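Local coordinates for putative uncharacterized protein lp_3323 (Lactobacillus plantarum, PDB 3DC7) that is of unknown function but belongs to the GDSL-like lipase/acylhydrolase family and probably hydrolyses ester bonds as an SGNH-type hydrolase, at residues 54-63 / 75-83; 91-99 / 140-149. All coordinates share one frame; numbering follows the deposited sequence.

Contact 1 of 2, residues 54-63 / 75-83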
loop_
_atom_site.group_PDB
_atom_site.type_symbol
_atom_site.label_atom_id
_atom_site.label_comp_id
_atom_site.label_asym_id
_atom_site.label_seq_id
_atom_site.Cartn_x
_atom_site.Cartn_y
_atom_site.Cartn_z
ATOM N N ARG A 54 23.673 -0.580 20.259
ATOM C CA ARG A 54 24.499 -1.331 19.307
ATOM C C ARG A 54 23.741 -1.630 18.015
ATOM O O ARG A 54 22.516 -1.656 18.002
ATOM C CB ARG A 54 25.050 -2.625 19.924
ATOM C CG ARG A 54 23.994 -3.656 20.262
ATOM C CD ARG A 54 24.557 -5.072 20.205
ATOM N NE ARG A 54 23.470 -6.037 20.076
ATOM C CZ ARG A 54 22.763 -6.520 21.089
ATOM N NH1 ARG A 54 23.024 -6.143 22.338
ATOM N NH2 ARG A 54 21.785 -7.378 20.846
ATOM N N SER A 55 24.482 -1.844 16.932
ATOM C CA SER A 55 23.895 -2.080 15.618
ATOM C C SER A 55 24.562 -3.300 15.009
ATOM O O SER A 55 25.718 -3.231 14.576
ATOM C CB SER A 55 24.079 -0.848 14.715
ATOM O OG SER A 55 23.371 -0.968 13.482
ATOM N N ASP A 56 23.834 -4.416 14.988
ATOM C CA ASP A 56 24.363 -5.686 14.488
ATOM C C ASP A 56 24.197 -5.854 12.983
ATOM O O ASP A 56 23.083 -5.885 12.454
ATOM C CB ASP A 56 23.742 -6.862 15.237
ATOM C CG ASP A 56 24.093 -6.847 16.718
ATOM O OD1 ASP A 56 23.176 -6.636 17.539
ATOM O OD2 ASP A 56 25.287 -7.019 17.067
ATOM N N ASN A 57 25.331 -5.962 12.304
ATOM C CA ASN A 57 25.375 -6.064 10.856
ATOM C C ASN A 57 25.506 -7.524 10.440
ATOM O O ASN A 57 26.563 -8.136 10.634
ATOM C CB ASN A 57 26.548 -5.238 10.331
ATOM C CG ASN A 57 26.559 -5.111 8.816
ATOM O OD1 ASN A 57 26.136 -6.014 8.097
ATOM N ND2 ASN A 57 27.089 -3.994 8.323
ATOM N N LEU A 58 24.431 -8.078 9.874
ATOM C CA LEU A 58 24.436 -9.454 9.377
ATOM C C LEU A 58 24.328 -9.505 7.849
ATOM O O LEU A 58 23.610 -10.330 7.286
ATOM C CB LEU A 58 23.310 -10.256 10.029
ATOM C CG LEU A 58 23.450 -10.299 11.545
ATOM C CD1 LEU A 58 22.106 -10.424 12.219
ATOM C CD2 LEU A 58 24.392 -11.425 11.941
ATOM N N GLY A 59 25.046 -8.607 7.187
ATOM C CA GLY A 59 25.067 -8.565 5.731
ATOM C C GLY A 59 26.248 -9.377 5.240
ATOM O O GLY A 59 27.320 -9.355 5.845
ATOM N N ILE A 60 26.042 -10.110 4.155
ATOM C CA ILE A 60 27.102 -10.876 3.511
ATOM C C ILE A 60 26.949 -10.617 2.029
ATOM O O ILE A 60 25.870 -10.831 1.473
ATOM C CB ILE A 60 26.970 -12.392 3.793
ATOM C CG1 ILE A 60 27.149 -12.675 5.291
ATOM C CG2 ILE A 60 27.987 -13.201 2.972
ATOM C CD1 ILE A 60 27.244 -14.164 5.641
ATOM N N SER A 61 28.014 -10.121 1.406
ATOM C CA SER A 61 28.080 -9.908 -0.029
ATOM C C SER A 61 27.618 -11.140 -0.792
ATOM O O SER A 61 28.085 -12.251 -0.532
ATOM C CB SER A 61 29.518 -9.581 -0.426
ATOM O OG SER A 61 29.715 -9.731 -1.835
ATOM N N GLY A 62 26.676 -10.942 -1.704
ATOM C CA GLY A 62 26.259 -11.998 -2.611
ATOM C C GLY A 62 25.188 -12.934 -2.096
ATOM O O GLY A 62 24.725 -13.796 -2.840
ATOM N N SER A 63 24.781 -12.749 -0.841
ATOM C CA SER A 63 23.870 -13.668 -0.162
ATOM C C SER A 63 22.431 -13.660 -0.720
ATOM O O SER A 63 21.865 -12.617 -1.010
ATOM C CB SER A 63 23.882 -13.384 1.358
ATOM O OG SER A 63 22.816 -14.035 2.031
ATOM N N ARG A 75 20.832 -18.069 8.045
ATOM C CA ARG A 75 21.668 -17.099 8.754
ATOM C C ARG A 75 20.923 -16.234 9.777
ATOM O O ARG A 75 21.546 -15.663 10.677
ATOM C CB ARG A 75 22.407 -16.199 7.769
ATOM C CG ARG A 75 23.491 -16.901 7.008
ATOM C CD ARG A 75 24.452 -15.903 6.367
ATOM N NE ARG A 75 23.808 -14.960 5.447
ATOM C CZ ARG A 75 23.567 -13.688 5.731
ATOM N NH1 ARG A 75 23.910 -13.199 6.914
ATOM N NH2 ARG A 75 22.997 -12.896 4.832
ATOM N N TYR A 76 19.604 -16.135 9.637
ATOM C CA TYR A 76 18.780 -15.373 10.576
ATOM C C TYR A 76 18.957 -15.831 12.026
ATOM O O TYR A 76 18.667 -15.071 12.956
ATOM C CB TYR A 76 17.292 -15.480 10.196
ATOM C CG TYR A 76 16.606 -16.744 10.692
ATOM C CD1 TYR A 76 16.523 -17.871 9.886
ATOM C CD2 TYR A 76 16.058 -16.806 11.971
ATOM C CE1 TYR A 76 15.884 -19.032 10.328
ATOM C CE2 TYR A 76 15.435 -17.961 12.438
ATOM C CZ TYR A 76 15.348 -19.074 11.610
ATOM O OH TYR A 76 14.737 -20.224 12.070
ATOM N N GLN A 77 19.403 -17.077 12.207
ATOM C CA GLN A 77 19.551 -17.700 13.527
ATOM C C GLN A 77 20.720 -17.097 14.307
ATOM O O GLN A 77 20.865 -17.351 15.506
ATOM C CB GLN A 77 19.706 -19.219 13.392
ATOM C CG GLN A 77 18.585 -19.862 12.579
ATOM C CD GLN A 77 18.544 -21.389 12.631
ATOM O OE1 GLN A 77 17.466 -21.987 12.580
ATOM N NE2 GLN A 77 19.708 -22.025 12.700
ATOM N N ALA A 78 21.525 -16.275 13.626
ATOM C CA ALA A 78 22.620 -15.524 14.264
ATOM C C ALA A 78 22.212 -14.141 14.790
ATOM O O ALA A 78 23.026 -13.443 15.403
ATOM C CB ALA A 78 23.816 -15.392 13.305
ATOM N N ILE A 79 20.969 -13.737 14.528
ATOM C CA ILE A 79 20.423 -12.489 15.074
ATOM C C ILE A 79 20.458 -12.579 16.613
ATOM O O ILE A 79 20.037 -13.593 17.189
ATOM C CB ILE A 79 18.976 -12.191 14.519
ATOM C CG1 ILE A 79 19.011 -11.903 13.008
ATOM C CG2 ILE A 79 18.307 -11.034 15.249
ATOM C CD1 ILE A 79 17.629 -11.976 12.322
ATOM N N PRO A 80 20.997 -11.536 17.278
ATOM C CA PRO A 80 21.078 -11.504 18.753
ATOM C C PRO A 80 19.716 -11.698 19.419
ATOM O O PRO A 80 18.701 -11.171 18.933
ATOM C CB PRO A 80 21.591 -10.098 19.040
ATOM C CG PRO A 80 22.269 -9.669 17.787
ATOM C CD PRO A 80 21.563 -10.317 16.664
ATOM N N GLU A 81 19.690 -12.447 20.517
ATOM C CA GLU A 81 18.429 -12.749 21.217
ATOM C C GLU A 81 17.666 -11.498 21.728
ATOM O O GLU A 81 16.431 -11.502 21.808
ATOM C CB GLU A 81 18.651 -13.788 22.327
ATOM C CG GLU A 81 18.290 -15.222 21.890
ATOM C CD GLU A 81 19.374 -16.273 22.200
ATOM O OE1 GLU A 81 20.063 -16.160 23.246
ATOM O OE2 GLU A 81 19.527 -17.230 21.392
ATOM N N ASP A 82 18.401 -10.434 22.042
ATOM C CA ASP A 82 17.782 -9.194 22.525
ATOM C C ASP A 82 17.750 -8.062 21.476
ATOM O O ASP A 82 17.763 -6.873 21.819
ATOM C CB ASP A 82 18.457 -8.733 23.821
ATOM C CG ASP A 82 19.925 -8.419 23.633
ATOM O OD1 ASP A 82 20.558 -8.997 22.716
ATOM O OD2 ASP A 82 20.451 -7.593 24.417
ATOM N N ALA A 83 17.701 -8.436 20.200
ATOM C CA ALA A 83 17.433 -7.484 19.128
ATOM C C ALA A 83 16.085 -6.816 19.383
ATOM O O ALA A 83 15.115 -7.501 19.701
ATOM C CB ALA A 83 17.415 -8.197 17.798
#

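Contact 2 of 2, residues 91-99 / 140-149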
loop_
_atom_site.group_PDB
_atom_site.type_symbol
_atom_site.label_atom_id
_atom_site.label_comp_id
_atom_site.label_asym_id
_atom_site.label_seq_id
_atom_site.Cartn_x
_atom_site.Cartn_y
_atom_site.Cartn_z
ATOM N N GLY A 91 16.676 -10.561 -1.679
ATOM C CA GLY A 91 15.923 -10.924 -2.874
ATOM C C GLY A 91 16.597 -10.552 -4.189
ATOM O O GLY A 91 16.318 -11.168 -5.223
ATOM N N VAL A 92 17.472 -9.546 -4.167
ATOM C CA VAL A 92 18.085 -9.102 -5.405
ATOM C C VAL A 92 19.094 -10.121 -5.932
ATOM O O VAL A 92 19.227 -10.286 -7.143
ATOM C CB VAL A 92 18.679 -7.670 -5.327
ATOM C CG1 VAL A 92 20.098 -7.671 -4.770
ATOM C CG2 VAL A 92 18.677 -7.060 -6.721
ATOM N N ASN A 93 19.773 -10.817 -5.019
ATOM C CA ASN A 93 20.664 -11.919 -5.405
ATOM C C ASN A 93 19.888 -13.167 -5.788
ATOM O O ASN A 93 20.280 -13.888 -6.700
ATOM C CB ASN A 93 21.681 -12.245 -4.307
ATOM C CG ASN A 93 22.707 -11.143 -4.120
ATOM O OD1 ASN A 93 23.023 -10.761 -2.987
ATOM N ND2 ASN A 93 23.229 -10.622 -5.232
ATOM N N ASP A 94 18.778 -13.420 -5.103
ATOM C CA ASP A 94 17.920 -14.517 -5.525
ATOM C C ASP A 94 17.488 -14.296 -6.976
ATOM O O ASP A 94 17.530 -15.221 -7.787
ATOM C CB ASP A 94 16.737 -14.674 -4.593
ATOM C CG ASP A 94 17.166 -14.915 -3.146
ATOM O OD1 ASP A 94 16.962 -16.046 -2.631
ATOM O OD2 ASP A 94 17.710 -13.966 -2.520
ATOM N N TYR A 95 17.118 -13.061 -7.311
ATOM C CA TYR A 95 16.816 -12.730 -8.710
ATOM C C TYR A 95 18.062 -12.860 -9.608
ATOM O O TYR A 95 18.076 -13.664 -10.528
ATOM C CB TYR A 95 16.178 -11.336 -8.862
ATOM C CG TYR A 95 16.153 -10.841 -10.300
ATOM C CD1 TYR A 95 15.305 -11.429 -11.248
ATOM C CD2 TYR A 95 17.007 -9.819 -10.722
ATOM C CE1 TYR A 95 15.301 -11.004 -12.569
ATOM C CE2 TYR A 95 17.006 -9.386 -12.041
ATOM C CZ TYR A 95 16.153 -9.981 -12.955
ATOM O OH TYR A 95 16.130 -9.542 -14.254
ATOM N N GLY A 96 19.104 -12.093 -9.302
ATOM C CA GLY A 96 20.265 -11.975 -10.174
ATOM C C GLY A 96 21.197 -13.172 -10.220
ATOM O O GLY A 96 21.946 -13.339 -11.172
ATOM N N ARG A 97 21.163 -14.013 -9.191
ATOM C CA ARG A 97 22.014 -15.199 -9.183
ATOM C C ARG A 97 21.193 -16.482 -9.392
ATOM O O ARG A 97 21.631 -17.580 -9.050
ATOM C CB ARG A 97 22.862 -15.243 -7.910
ATOM C CG ARG A 97 23.524 -13.898 -7.586
ATOM C CD ARG A 97 24.444 -13.976 -6.383
ATOM N NE ARG A 97 25.764 -14.466 -6.757
ATOM C CZ ARG A 97 26.744 -14.735 -5.898
ATOM N NH1 ARG A 97 26.550 -14.587 -4.596
ATOM N NH2 ARG A 97 27.916 -15.186 -6.343
ATOM N N ASP A 98 19.999 -16.323 -9.955
ATOM C CA ASP A 98 19.193 -17.444 -10.413
ATOM C C ASP A 98 18.807 -18.441 -9.308
ATOM O O ASP A 98 19.043 -19.651 -9.432
ATOM C CB ASP A 98 19.880 -18.144 -11.618
ATOM C CG ASP A 98 20.044 -17.213 -12.835
ATOM O OD1 ASP A 98 19.108 -16.432 -13.108
ATOM O OD2 ASP A 98 21.089 -17.267 -13.534
ATOM N N GLN A 99 18.203 -17.939 -8.232
ATOM C CA GLN A 99 17.505 -18.819 -7.283
ATOM C C GLN A 99 16.176 -19.242 -7.917
ATOM O O GLN A 99 15.398 -18.384 -8.333
ATOM C CB GLN A 99 17.267 -18.106 -5.946
ATOM C CG GLN A 99 16.605 -18.951 -4.836
ATOM C CD GLN A 99 17.550 -19.975 -4.229
ATOM O OE1 GLN A 99 17.303 -21.193 -4.283
ATOM N NE2 GLN A 99 18.651 -19.491 -3.661
ATOM N N ILE A 140 16.909 -3.106 -10.757
ATOM C CA ILE A 140 18.313 -3.022 -11.154
ATOM C C ILE A 140 18.464 -2.836 -12.658
ATOM O O ILE A 140 17.525 -3.068 -13.414
ATOM C CB ILE A 140 19.134 -4.258 -10.687
ATOM C CG1 ILE A 140 18.699 -5.519 -11.445
ATOM C CG2 ILE A 140 19.059 -4.418 -9.159
ATOM C CD1 ILE A 140 19.517 -6.739 -11.150
ATOM N N GLY A 141 19.649 -2.405 -13.079
ATOM C CA GLY A 141 19.975 -2.254 -14.498
ATOM C C GLY A 141 20.647 -3.500 -15.041
ATOM O O GLY A 141 20.549 -4.573 -14.435
ATOM N N SER A 142 21.339 -3.356 -16.170
ATOM C CA SER A 142 21.894 -4.493 -16.904
ATOM C C SER A 142 23.421 -4.507 -17.003
ATOM O O SER A 142 23.988 -5.282 -17.770
ATOM C CB SER A 142 21.301 -4.537 -18.313
ATOM O OG SER A 142 20.009 -5.116 -18.297
ATOM N N ASP A 143 24.084 -3.660 -16.229
ATOM C CA ASP A 143 25.506 -3.440 -16.425
ATOM C C ASP A 143 26.413 -4.098 -15.393
ATOM O O ASP A 143 27.630 -3.986 -15.493
ATOM C CB ASP A 143 25.794 -1.940 -16.528
ATOM C CG ASP A 143 25.185 -1.309 -17.785
ATOM O OD1 ASP A 143 25.007 -2.021 -18.811
ATOM O OD2 ASP A 143 24.885 -0.087 -17.749
ATOM N N PHE A 144 25.831 -4.795 -14.416
ATOM C CA PHE A 144 26.626 -5.477 -13.386
ATOM C C PHE A 144 27.357 -6.746 -13.875
ATOM O O PHE A 144 28.534 -6.927 -13.583
ATOM C CB PHE A 144 25.782 -5.801 -12.140
ATOM C CG PHE A 144 26.560 -6.486 -11.045
ATOM C CD1 PHE A 144 27.421 -5.757 -10.217
ATOM C CD2 PHE A 144 26.449 -7.861 -10.856
ATOM C CE1 PHE A 144 28.151 -6.388 -9.201
ATOM C CE2 PHE A 144 27.180 -8.511 -9.839
ATOM C CZ PHE A 144 28.030 -7.771 -9.014
ATOM N N GLY A 145 26.648 -7.628 -14.577
ATOM C CA GLY A 145 27.230 -8.895 -15.036
ATOM C C GLY A 145 26.329 -10.081 -14.732
ATOM O O GLY A 145 25.264 -9.914 -14.134
ATOM N N GLY A 146 26.755 -11.280 -15.143
ATOM C CA GLY A 146 25.969 -12.498 -14.927
ATOM C C GLY A 146 24.521 -12.317 -15.349
ATOM O O GLY A 146 24.258 -11.725 -16.402
ATOM N N SER A 147 23.591 -12.807 -14.528
ATOM C CA SER A 147 22.160 -12.724 -14.826
ATOM C C SER A 147 21.503 -11.514 -14.170
ATOM O O SER A 147 20.280 -11.506 -13.946
ATOM C CB SER A 147 21.428 -13.988 -14.381
ATOM O OG SER A 147 21.958 -15.153 -14.994
ATOM N N PHE A 148 22.310 -10.501 -13.852
ATOM C CA PHE A 148 21.785 -9.274 -13.278
ATOM C C PHE A 148 21.307 -8.351 -14.396
ATOM O O PHE A 148 22.073 -7.560 -14.931
ATOM C CB PHE A 148 22.840 -8.590 -12.409
ATOM C CG PHE A 148 23.053 -9.248 -11.081
ATOM C CD1 PHE A 148 24.016 -10.244 -10.929
ATOM C CD2 PHE A 148 22.309 -8.860 -9.975
ATOM C CE1 PHE A 148 24.225 -10.850 -9.692
ATOM C CE2 PHE A 148 22.505 -9.458 -8.736
ATOM C CZ PHE A 148 23.471 -10.458 -8.594
ATOM N N SER A 149 20.034 -8.465 -14.745
ATOM C CA SER A 149 19.503 -7.803 -15.939
ATOM C C SER A 149 18.292 -6.926 -15.606
ATOM O O SER A 149 17.571 -7.172 -14.634
ATOM C CB SER A 149 19.170 -8.870 -17.006
ATOM O OG SER A 149 18.337 -8.403 -18.054
#

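Contact 1 of 2, residues 54-63 / 75-83
Arg54 reaches Asp82 because its CG lies between the backbone N and the carbonyl carbon (chi1 66°) and the chain beyond runs extended, carrying the guanidinium alongside Asp56 to the turn at 80-83. The Arg75 chain bends at chi3 (-58°), which turns its guanidinium toward the end of strand 56-59. Arg54 joins two carboxylates in a salt-bridge network. Arg54 NE gives a short bond of 2.6 Å to Asp56 OD1, in the guanidinium plane and on the syn lone pair of the oxygen, while NH2 meets Asp82 OD1 at 2.8 Å from above the carboxylate plane, the two planes lying 39° apart. The two acids probably hold the guanidinium's rotation. The Pro80 ring packs against this network, its CG 3.2 Å from Asp56 OD1 and its CB close to Arg54 NH2. Midway, Leu58 and Ile79 cross at about a right angle, with Leu58 CD1 3.5 Å from Ile79 CG1, and Leu58 CD2 reaches the methyl of Ala78. At the other end, Arg75 NH1 donates a nearly straight bond of 2.9 Å to Leu58 O and NH2 one of 3.0 Å to Ser63 OG, both partners lying near the guanidinium plane. Ile60 lies over one face of the same group and brings CD1 to 3.4 Å from Arg75 CD. Asp70 O receives bonds from both Ser63 OG and Arg75 NE. Strand 56-59 is an outermost strand of the parallel sheet, paired with strand 24-28, and residues 75-83 lead from helix 72-75 to strand 85-89 on the far side of strand 24-28. The contact thus packs the returning limb of a beta-alpha-beta crossover against its first strand, as in the alpha/beta fold of SGNH hydrolases.

Contact 2 of 2, residues 91-99 / 140-149
Ser147 OG donates a short hydrogen bond of 2.7 Å to Asp98 OD2, arriving on the syn side of the carboxylate and 22° out of its plane. Asp98, with positive phi, is the C-prime residue of the Schellman motif that ends helix 92-96, so the turn 145-148 is fastened to the helix terminus itself; Ser147 CB also comes to 3.3 Å from Gly96 O. Next to this bond the Phe148 ring lies flat against the helix backbone. Gly96 CA stands over its centre, 3.7 Å from the ring centroid and 12° off the normal, a CH-pi contact that brings backbone and ring together because glycine has no side chain to intervene. Arg97 CG approaches Phe148 CZ obliquely at 3.6 Å. On another side of the helix, Tyr95, its CG anti to the backbone N (chi1 167°), extends its ring so that OH donates to Ser149 O at 2.8 Å, from above the carbonyl plane. Ile140 CD1 touches the edge of this ring, 3.8 Å from Tyr95 CE2. Ile140 also sends CG2 to Val92 CG2 at 3.6 Å, and Gln159 of helix 159-173 packs on both Val92 and Tyr95. Gly91, the N-cap of helix 92-96, opens a Gly-Val-Asn-Asp sequence that matches the GxND pattern of block III in SGNH hydrolases. Together these contacts imply that residues 147-149 are held to the helix by two hydroxyl bonds, one to its C-terminal cap and one from Tyr95, with the Phe148 face packed on Gly96 between them.

Contact 1 closes in the chain before contact 2 opens, and their centres lie about 23 Å apart, yet segments 54-63 and 91-99 meet directly. Arg97 NH1, from the end of helix 92-96, makes a probable hydrogen bond of 2.7 Å to Gly62 O, joining the two contacts. In SGNH hydrolases a glycine after the second strand and the asparagine of block III usually contribute to the oxyanion hole; Gly62 and Asn93 match these positions, so the junction probably borders the active site. Consistent with this, Arg75 of contact 1 bonds weakly to Gly28 O, in the Gly-Asp-Ser motif, and Asn93 of contact 2 touches Asp29.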